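Local coordinates for protein uroporphyrinogen III synthase (Thermus thermophilus, PDB 1WCW) that probably catalyses the closure of linear hydroxymethylbilane, with inversion of its last pyrrole ring, to uroporphyrinogen III in tetrapyrrole biosynthesis, at residues A[25-31]-A[249-253]; A[120-124]-A[143-147]; A[128-134]-A[152-158]. All blocks are in the same frame, centred on the assembly; numbering follows the deposited sequence.

Interaction 1: A[25-31]-A[249-253]; sequences LAEKLGF and LQGFK
The C-terminal end of helix 19-28 lies against helix 245-260, with the CA of A26 7.1 Å from the CA of L249. This joins the first and last helices of an alpha/beta domain built on a five-stranded parallel sheet. A Schellman motif closes the first helix: G30 takes a positive phi, F31 N bonds back to A26 O and G30 N to E27 O. L29 O at this turn is turned to helix 245-260, where K253 takes it. The lysine chain is extended until the last bond, where chi4 bends to 87° and brings NZ to 2.8 Å from L29 O. The amine sits nearly on the line of the carbonyl bond, at a C=O...N angle of 171°. A cation there would probably also suit the negative end of the helix dipole.

The rest of the contact is largely apolar. L29 reaches across with CD1, which presses on L249 CB at 3.5 Å, tighter than usual carbon contact, and on the aliphatic CG of Q250. The amide end of Q250 looks elsewhere, its NE2 bonding to G246 O in its own helix. L249 in turn sends CD1 toward the other helix, 4.2 Å from A26 CB and equally far from L25 CB. F31, just past the turn, lays its ring along helix 245-260, with an edge toward L249 O. The F31 and F252 rings are nearly parallel, 20° apart, but slid so far that they barely overlap. F252 continues inward onto K217 and L219 of strand 217-221, and V9 touches both phenylalanines. K253 also meets the F31 ring obliquely with its CB, 3.8 Å from F31 CZ.

Interaction 2: A[120-124]-A[143-147]; sequences SKSLL and LPLLE
L123 and L146 meet through CD1 on each side at 3.8 Å, and L146 CD2 leans on the same L123 methyl. Nearer the surface L124 and L145 cross at about a right angle, L124 CD2 lying 3.7 Å from L145 CD2. With CG anti to the backbone N, chi1 -175°, the L145 chain is carried across so that its CD2 also meets S120 CB, at 4.1 Å. L123 and L146 both rest on L64 of strand 62-65, which places this pair at the sheet side of the contact.

The polar part runs through water. No direct hydrogen bond joins the two segments, but water 1 sits between S120 OG, 2.8 Å away, and L146 N, from which it accepts a longer bond of 3.2 Å. The same hydroxyl bonds a glycerol, probably from the crystallisation liquor, while S120 OG also lies against the methyl CD2 of L146.

L143 holds the N-cap position, and L146 N belongs to the first turn, whose N-H groups have no acceptor within the helix; the water supplies one. A short, weakly bonded helical turn (120-123) thus packs on the N-terminal turn of helix 144-152, both set against strand 62-65 of the mixed sheet in an alpha/beta domain.

Interaction 3: A[128-134]-A[152-158]; sequences PQGRGVA and ERGYRVL
Parallel strands 132-137 and 155-167, with helix 144-152 between them in the chain, form a beta-alpha-beta unit, and here V133 pairs with R156 and A134 with V157. From V133 on, the parallel ladder is held by three bonds of 2.8 Å: R156 N to G132 O, A134 N to R156 O and L158 N to A134 O. Ahead of it, G130 N gives a nearly straight bond, 176° at the hydrogen, to R153 O. R153 directly follows helix 144-152, and G154 takes the positive phi of a Schellman motif. Water 2 then ties the turn to the strand start, donating to both G132 O and G154 O.

The Y155 ring lies against the loop 128-132, with G130 C over one face and P128 O near its edge. The hydroxyl donates to P128 O at 2.9 Å, from 51° above the carbonyl plane and so not along a lone pair. A134 CB packs 3.6 Å from Y155 CB, and both residues reach L62 of strand 62-65. On the opposite sheet face V133 and R156 run side by side, while V133 CG1 meets L158 CB at 3.9 Å. Farther back, R153 NE bonds L127 O. The N-terminal ends of the two parallel strands of a beta-alpha-beta crossover thus meet side by side in the mixed sheet.

Overall arrangement
Interactions 2 and 3 share helix 144-152, which begins in one and ends in the other; their centres are 13 Å apart. They touch directly, R153 NH2 probably bonding L124 O at 2.8 Å, while E147 packs on V157. Interaction 1 belongs to the other sheet and lies on the opposite side of the chain's centre from both, its own centre 36 Å from that of interaction 2 and 47 Å from that of interaction 3. It brings together residues near the two chain ends. In this family the cleft between two such domains probably holds the substrate; of the three contacts, interaction 2 has the glycerol, bound at S120.

Interaction 1: A[25-31]-A[249-253]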
loop_
_atom_site.group_PDB
_atom_site.type_symbol
_atom_site.label_atom_id
_atom_site.label_comp_id
_atom_site.label_asym_id
_atom_site.label_seq_id
_atom_site.Cartn_x
_atom_site.Cartn_y
_atom_site.Cartn_z
ATOM N N LEU A 25 16.693 -14.051 -4.710
ATOM C CA LEU A 25 16.218 -14.280 -6.032
ATOM C C LEU A 25 17.038 -13.446 -7.014
ATOM O O LEU A 25 17.480 -13.918 -8.074
ATOM C CB LEU A 25 14.754 -13.865 -6.099
ATOM C CG LEU A 25 13.765 -14.736 -6.870
ATOM C CD1 LEU A 25 14.304 -15.051 -8.262
ATOM C CD2 LEU A 25 13.587 -15.997 -6.074
ATOM N N ALA A 26 17.295 -12.163 -6.705
ATOM C CA ALA A 26 18.088 -11.366 -7.608
ATOM C C ALA A 26 19.474 -11.954 -7.855
ATOM O O ALA A 26 19.933 -11.980 -9.013
ATOM C CB ALA A 26 18.205 -9.905 -7.066
ATOM N N GLU A 27 20.134 -12.406 -6.810
ATOM C CA GLU A 27 21.442 -13.011 -6.966
ATOM C C GLU A 27 21.351 -14.252 -7.852
ATOM O O GLU A 27 22.238 -14.462 -8.713
ATOM C CB GLU A 27 21.986 -13.424 -5.607
ATOM C CG GLU A 27 22.354 -12.246 -4.713
ATOM C CD GLU A 27 22.757 -12.648 -3.291
ATOM O OE1 GLU A 27 22.185 -13.625 -2.744
ATOM O OE2 GLU A 27 23.630 -11.966 -2.692
ATOM N N LYS A 28 20.337 -15.080 -7.640
ATOM C CA LYS A 28 20.192 -16.320 -8.484
ATOM C C LYS A 28 19.950 -15.997 -9.942
ATOM O O LYS A 28 20.335 -16.771 -10.865
ATOM C CB LYS A 28 19.042 -17.186 -7.945
ATOM C CG LYS A 28 19.324 -17.815 -6.608
ATOM C CD LYS A 28 18.204 -18.738 -6.163
ATOM C CE LYS A 28 18.586 -19.385 -4.818
ATOM N NZ LYS A 28 17.419 -20.097 -4.177
ATOM N N LEU A 29 19.376 -14.848 -10.223
ATOM C CA LEU A 29 19.105 -14.441 -11.608
ATOM C C LEU A 29 20.235 -13.658 -12.229
ATOM O O LEU A 29 20.140 -13.205 -13.365
ATOM C CB LEU A 29 17.789 -13.622 -11.640
ATOM C CG LEU A 29 16.553 -14.423 -11.241
ATOM C CD1 LEU A 29 15.331 -13.525 -11.207
ATOM C CD2 LEU A 29 16.320 -15.573 -12.212
ATOM N N GLY A 30 21.303 -13.475 -11.487
ATOM C CA GLY A 30 22.445 -12.735 -12.032
ATOM C C GLY A 30 22.473 -11.231 -11.841
ATOM O O GLY A 30 23.302 -10.520 -12.404
ATOM N N PHE A 31 21.550 -10.726 -11.034
ATOM C CA PHE A 31 21.562 -9.289 -10.736
ATOM C C PHE A 31 22.326 -8.969 -9.461
ATOM O O PHE A 31 22.554 -9.843 -8.643
ATOM C CB PHE A 31 20.120 -8.808 -10.510
ATOM C CG PHE A 31 19.191 -8.877 -11.723
ATOM C CD1 PHE A 31 18.107 -9.751 -11.762
ATOM C CD2 PHE A 31 19.344 -7.986 -12.777
ATOM C CE1 PHE A 31 17.185 -9.722 -12.831
ATOM C CE2 PHE A 31 18.424 -7.954 -13.855
ATOM C CZ PHE A 31 17.350 -8.841 -13.849
ATOM N N LEU A 249 11.295 -9.936 -11.498
ATOM C CA LEU A 249 12.676 -9.941 -11.907
ATOM C C LEU A 249 12.949 -10.616 -13.209
ATOM O O LEU A 249 13.703 -10.106 -14.043
ATOM C CB LEU A 249 13.580 -10.543 -10.843
ATOM C CG LEU A 249 13.616 -9.641 -9.601
ATOM C CD1 LEU A 249 14.249 -10.409 -8.404
ATOM C CD2 LEU A 249 14.444 -8.403 -9.921
ATOM N N GLN A 250 12.264 -11.756 -13.443
ATOM C CA GLN A 250 12.460 -12.458 -14.671
ATOM C C GLN A 250 11.814 -11.775 -15.835
ATOM O O GLN A 250 12.368 -11.734 -16.949
ATOM C CB GLN A 250 11.937 -13.886 -14.561
ATOM C CG GLN A 250 12.657 -14.565 -13.455
ATOM C CD GLN A 250 12.266 -15.984 -13.405
ATOM O OE1 GLN A 250 12.707 -16.767 -14.256
ATOM N NE2 GLN A 250 11.420 -16.345 -12.436
ATOM N N GLY A 251 10.654 -11.213 -15.575
ATOM C CA GLY A 251 9.969 -10.466 -16.625
ATOM C C GLY A 251 10.803 -9.239 -17.025
ATOM O O GLY A 251 10.968 -8.910 -18.219
ATOM N N PHE A 252 11.365 -8.548 -16.005
ATOM C CA PHE A 252 12.267 -7.456 -16.309
ATOM C C PHE A 252 13.492 -7.889 -17.123
ATOM O O PHE A 252 13.842 -7.254 -18.076
ATOM C CB PHE A 252 12.707 -6.796 -14.995
ATOM C CG PHE A 252 13.819 -5.780 -15.169
ATOM C CD1 PHE A 252 13.660 -4.691 -16.013
ATOM C CD2 PHE A 252 14.997 -5.917 -14.473
ATOM C CE1 PHE A 252 14.663 -3.761 -16.134
ATOM C CE2 PHE A 252 16.040 -4.950 -14.598
ATOM C CZ PHE A 252 15.856 -3.879 -15.423
ATOM N N LYS A 253 14.115 -8.968 -16.719
ATOM C CA LYS A 253 15.298 -9.479 -17.438
ATOM C C LYS A 253 14.980 -9.746 -18.918
ATOM O O LYS A 253 15.758 -9.302 -19.808
ATOM C CB LYS A 253 15.700 -10.758 -16.722
ATOM C CG LYS A 253 17.008 -11.348 -17.191
ATOM C CD LYS A 253 17.335 -12.525 -16.224
ATOM C CE LYS A 253 18.564 -13.241 -16.671
ATOM N NZ LYS A 253 19.751 -12.575 -16.092
#

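Interaction 2: A[120-124]-A[143-147]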
loop_
_atom_site.group_PDB
_atom_site.type_symbol
_atom_site.label_atom_id
_atom_site.label_comp_id
_atom_site.label_asym_id
_atom_site.label_seq_id
_atom_site.Cartn_x
_atom_site.Cartn_y
_atom_site.Cartn_z
ATOM N N SER A 120 -8.716 4.361 -3.922
ATOM C CA SER A 120 -9.821 5.102 -3.351
ATOM C C SER A 120 -10.853 5.478 -4.404
ATOM O O SER A 120 -12.053 5.404 -4.133
ATOM C CB SER A 120 -9.347 6.403 -2.711
ATOM O OG SER A 120 -8.624 6.090 -1.536
ATOM N N LYS A 121 -10.410 5.914 -5.594
ATOM C CA LYS A 121 -11.378 6.330 -6.580
ATOM C C LYS A 121 -12.297 5.197 -6.993
ATOM O O LYS A 121 -13.481 5.431 -7.287
ATOM C CB LYS A 121 -10.711 6.918 -7.804
ATOM C CG LYS A 121 -9.651 6.014 -8.438
ATOM C CD LYS A 121 -9.213 6.486 -9.849
ATOM C CE LYS A 121 -7.929 5.712 -10.307
ATOM N NZ LYS A 121 -7.537 5.798 -11.763
ATOM N N SER A 122 -11.843 3.957 -6.992
ATOM C CA SER A 122 -12.691 2.847 -7.402
ATOM C C SER A 122 -13.830 2.639 -6.420
ATOM O O SER A 122 -14.808 1.946 -6.756
ATOM C CB SER A 122 -11.907 1.527 -7.527
ATOM O OG SER A 122 -11.479 1.057 -6.222
ATOM N N LEU A 123 -13.702 3.138 -5.179
ATOM C CA LEU A 123 -14.768 2.988 -4.179
ATOM C C LEU A 123 -15.882 4.015 -4.349
ATOM O O LEU A 123 -16.988 3.811 -3.785
ATOM C CB LEU A 123 -14.227 3.124 -2.759
ATOM C CG LEU A 123 -13.364 1.935 -2.349
ATOM C CD1 LEU A 123 -12.745 2.224 -1.008
ATOM C CD2 LEU A 123 -14.149 0.592 -2.280
ATOM N N LEU A 124 -15.645 5.126 -5.060
ATOM C CA LEU A 124 -16.744 6.112 -5.189
ATOM C C LEU A 124 -18.151 5.558 -5.555
ATOM O O LEU A 124 -19.147 5.891 -4.889
ATOM C CB LEU A 124 -16.307 7.210 -6.137
ATOM C CG LEU A 124 -15.052 7.925 -5.658
ATOM C CD1 LEU A 124 -14.599 8.865 -6.815
ATOM C CD2 LEU A 124 -15.250 8.681 -4.336
ATOM N N LEU A 143 -6.070 9.591 3.712
ATOM C CA LEU A 143 -6.870 9.175 2.532
ATOM C C LEU A 143 -7.959 10.251 2.391
ATOM O O LEU A 143 -9.161 10.045 2.574
ATOM C CB LEU A 143 -7.492 7.801 2.753
ATOM C CG LEU A 143 -6.472 6.703 2.922
ATOM C CD1 LEU A 143 -7.215 5.334 3.194
ATOM C CD2 LEU A 143 -5.672 6.571 1.630
ATOM N N PRO A 144 -7.559 11.460 2.008
ATOM C CA PRO A 144 -8.546 12.531 1.915
ATOM C C PRO A 144 -9.684 12.380 0.925
ATOM O O PRO A 144 -10.787 12.859 1.197
ATOM C CB PRO A 144 -7.686 13.774 1.644
ATOM C CG PRO A 144 -6.552 13.229 0.860
ATOM C CD PRO A 144 -6.225 11.896 1.596
ATOM N N LEU A 145 -9.420 11.718 -0.189
ATOM C CA LEU A 145 -10.503 11.541 -1.153
ATOM C C LEU A 145 -11.605 10.696 -0.521
ATOM O O LEU A 145 -12.816 11.039 -0.578
ATOM C CB LEU A 145 -9.928 10.925 -2.427
ATOM C CG LEU A 145 -10.883 10.779 -3.599
ATOM C CD1 LEU A 145 -10.084 10.514 -4.870
ATOM C CD2 LEU A 145 -11.798 9.661 -3.336
ATOM N N LEU A 146 -11.226 9.629 0.176
ATOM C CA LEU A 146 -12.171 8.751 0.801
ATOM C C LEU A 146 -12.841 9.422 1.943
ATOM O O LEU A 146 -14.066 9.293 2.118
ATOM C CB LEU A 146 -11.443 7.485 1.262
ATOM C CG LEU A 146 -12.054 6.124 1.100
ATOM C CD1 LEU A 146 -12.723 5.994 -0.293
ATOM C CD2 LEU A 146 -10.919 5.071 1.208
ATOM N N GLU A 147 -12.062 10.099 2.805
ATOM C CA GLU A 147 -12.644 10.729 3.952
ATOM C C GLU A 147 -13.648 11.795 3.626
ATOM O O GLU A 147 -14.715 11.873 4.214
ATOM C CB GLU A 147 -11.562 11.308 4.872
ATOM C CG GLU A 147 -10.942 10.181 5.630
ATOM C CD GLU A 147 -10.477 10.543 7.052
ATOM O OE1 GLU A 147 -11.178 11.251 7.827
ATOM O OE2 GLU A 147 -9.399 10.080 7.428
HETATM O O HOH W 1 -8.315 8.639 -0.514
#

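Interaction 3: A[128-134]-A[152-158]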
loop_
_atom_site.group_PDB
_atom_site.type_symbol
_atom_site.label_atom_id
_atom_site.label_comp_id
_atom_site.label_asym_id
_atom_site.label_seq_id
_atom_site.Cartn_x
_atom_site.Cartn_y
_atom_site.Cartn_z
ATOM N N PRO A 128 -22.321 4.299 -0.601
ATOM C CA PRO A 128 -23.742 4.698 -0.645
ATOM C C PRO A 128 -24.110 5.946 0.107
ATOM O O PRO A 128 -23.537 6.243 1.182
ATOM C CB PRO A 128 -24.474 3.486 -0.052
ATOM C CG PRO A 128 -23.415 2.330 -0.053
ATOM C CD PRO A 128 -22.110 3.071 0.184
ATOM N N GLN A 129 -25.034 6.721 -0.452
ATOM C CA GLN A 129 -25.558 7.871 0.214
ATOM C C GLN A 129 -26.255 7.261 1.426
ATOM O O GLN A 129 -27.129 6.357 1.310
ATOM C CB GLN A 129 -26.517 8.562 -0.712
ATOM C CG GLN A 129 -26.876 9.881 -0.107
ATOM C CD GLN A 129 -25.757 10.978 -0.225
ATOM O OE1 GLN A 129 -25.655 11.800 0.725
ATOM N NE2 GLN A 129 -25.013 11.051 -1.326
ATOM N N GLY A 130 -25.939 7.767 2.612
ATOM C CA GLY A 130 -26.493 7.179 3.814
ATOM C C GLY A 130 -26.619 8.143 4.982
ATOM O O GLY A 130 -26.610 9.370 4.792
ATOM N N ARG A 131 -26.816 7.585 6.168
ATOM C CA ARG A 131 -27.013 8.284 7.406
ATOM C C ARG A 131 -26.180 7.490 8.445
ATOM O O ARG A 131 -26.023 6.273 8.344
ATOM C CB ARG A 131 -28.526 8.183 7.815
ATOM C CG ARG A 131 -29.593 8.444 6.702
ATOM C CD ARG A 131 -30.799 7.418 6.602
ATOM N NE ARG A 131 -31.657 7.341 7.791
ATOM C CZ ARG A 131 -32.394 6.279 8.121
ATOM N NH1 ARG A 131 -33.140 6.292 9.220
ATOM N NH2 ARG A 131 -32.406 5.197 7.354
ATOM N N GLY A 132 -25.673 8.139 9.451
ATOM C CA GLY A 132 -25.019 7.348 10.438
ATOM C C GLY A 132 -23.525 7.520 10.468
ATOM O O GLY A 132 -22.954 8.542 10.111
ATOM N N VAL A 133 -22.906 6.415 10.840
ATOM C CA VAL A 133 -21.454 6.344 11.067
ATOM C C VAL A 133 -20.760 5.375 10.128
ATOM O O VAL A 133 -21.283 4.275 9.929
ATOM C CB VAL A 133 -21.183 5.898 12.503
ATOM C CG1 VAL A 133 -19.685 5.832 12.722
ATOM C CG2 VAL A 133 -21.848 6.878 13.444
ATOM N N ALA A 134 -19.670 5.844 9.577
ATOM C CA ALA A 134 -18.824 5.024 8.689
ATOM C C ALA A 134 -17.472 4.850 9.368
ATOM O O ALA A 134 -16.718 5.805 9.571
ATOM C CB ALA A 134 -18.629 5.702 7.311
ATOM N N GLU A 152 -19.398 13.506 2.392
ATOM C CA GLU A 152 -20.353 13.960 1.360
ATOM C C GLU A 152 -21.539 13.001 1.260
ATOM O O GLU A 152 -22.690 13.415 0.993
ATOM C CB GLU A 152 -19.661 14.104 0.001
ATOM C CG GLU A 152 -18.752 15.305 -0.112
ATOM C CD GLU A 152 -18.085 15.391 -1.494
ATOM O OE1 GLU A 152 -17.392 14.423 -1.921
ATOM O OE2 GLU A 152 -18.253 16.434 -2.167
ATOM N N ARG A 153 -21.282 11.716 1.457
ATOM C CA ARG A 153 -22.336 10.713 1.401
ATOM C C ARG A 153 -23.233 10.681 2.636
ATOM O O ARG A 153 -24.164 9.874 2.692
ATOM C CB ARG A 153 -21.692 9.321 1.208
ATOM C CG ARG A 153 -21.057 9.083 -0.121
ATOM C CD ARG A 153 -22.027 9.122 -1.292
ATOM N NE ARG A 153 -21.359 8.488 -2.420
ATOM C CZ ARG A 153 -20.506 9.130 -3.204
ATOM N NH1 ARG A 153 -20.265 10.417 -2.993
ATOM N NH2 ARG A 153 -19.791 8.476 -4.103
ATOM N N GLY A 154 -22.942 11.489 3.656
ATOM C CA GLY A 154 -23.831 11.592 4.808
ATOM C C GLY A 154 -23.363 10.995 6.130
ATOM O O GLY A 154 -24.052 11.048 7.149
ATOM N N TYR A 155 -22.141 10.436 6.169
ATOM C CA TYR A 155 -21.678 9.795 7.374
ATOM C C TYR A 155 -20.714 10.608 8.229
ATOM O O TYR A 155 -19.939 11.419 7.737
ATOM C CB TYR A 155 -20.895 8.505 6.990
ATOM C CG TYR A 155 -21.692 7.540 6.156
ATOM C CD1 TYR A 155 -21.529 7.512 4.773
ATOM C CD2 TYR A 155 -22.600 6.695 6.734
ATOM C CE1 TYR A 155 -22.263 6.648 3.981
ATOM C CE2 TYR A 155 -23.364 5.820 5.964
ATOM C CZ TYR A 155 -23.178 5.821 4.575
ATOM O OH TYR A 155 -23.963 4.966 3.801
ATOM N N ARG A 156 -20.795 10.300 9.504
ATOM C CA ARG A 156 -19.767 10.751 10.424
ATOM C C ARG A 156 -18.621 9.672 10.291
ATOM O O ARG A 156 -18.927 8.456 10.409
ATOM C CB ARG A 156 -20.249 10.736 11.848
ATOM C CG ARG A 156 -19.174 11.162 12.868
ATOM C CD ARG A 156 -19.764 11.234 14.303
ATOM N NE ARG A 156 -20.334 9.949 14.727
ATOM C CZ ARG A 156 -21.049 9.731 15.832
ATOM N NH1 ARG A 156 -21.497 8.505 16.101
ATOM N NH2 ARG A 156 -21.334 10.725 16.669
ATOM N N VAL A 157 -17.394 10.101 10.125
ATOM C CA VAL A 157 -16.270 9.148 9.951
ATOM C C VAL A 157 -15.668 8.745 11.291
ATOM O O VAL A 157 -15.376 9.625 12.126
ATOM C CB VAL A 157 -15.184 9.711 9.037
ATOM C CG1 VAL A 157 -13.987 8.720 8.935
ATOM C CG2 VAL A 157 -15.763 9.910 7.636
ATOM N N LEU A 158 -15.516 7.426 11.524
ATOM C CA LEU A 158 -14.883 6.887 12.748
ATOM C C LEU A 158 -13.577 6.257 12.237
ATOM O O LEU A 158 -13.589 5.198 11.666
ATOM C CB LEU A 158 -15.833 5.879 13.375
ATOM C CG LEU A 158 -15.198 5.033 14.499
ATOM C CD1 LEU A 158 -14.885 5.924 15.722
ATOM C CD2 LEU A 158 -16.151 3.961 14.855
HETATM O O HOH W 2 -24.171 11.107 9.797
#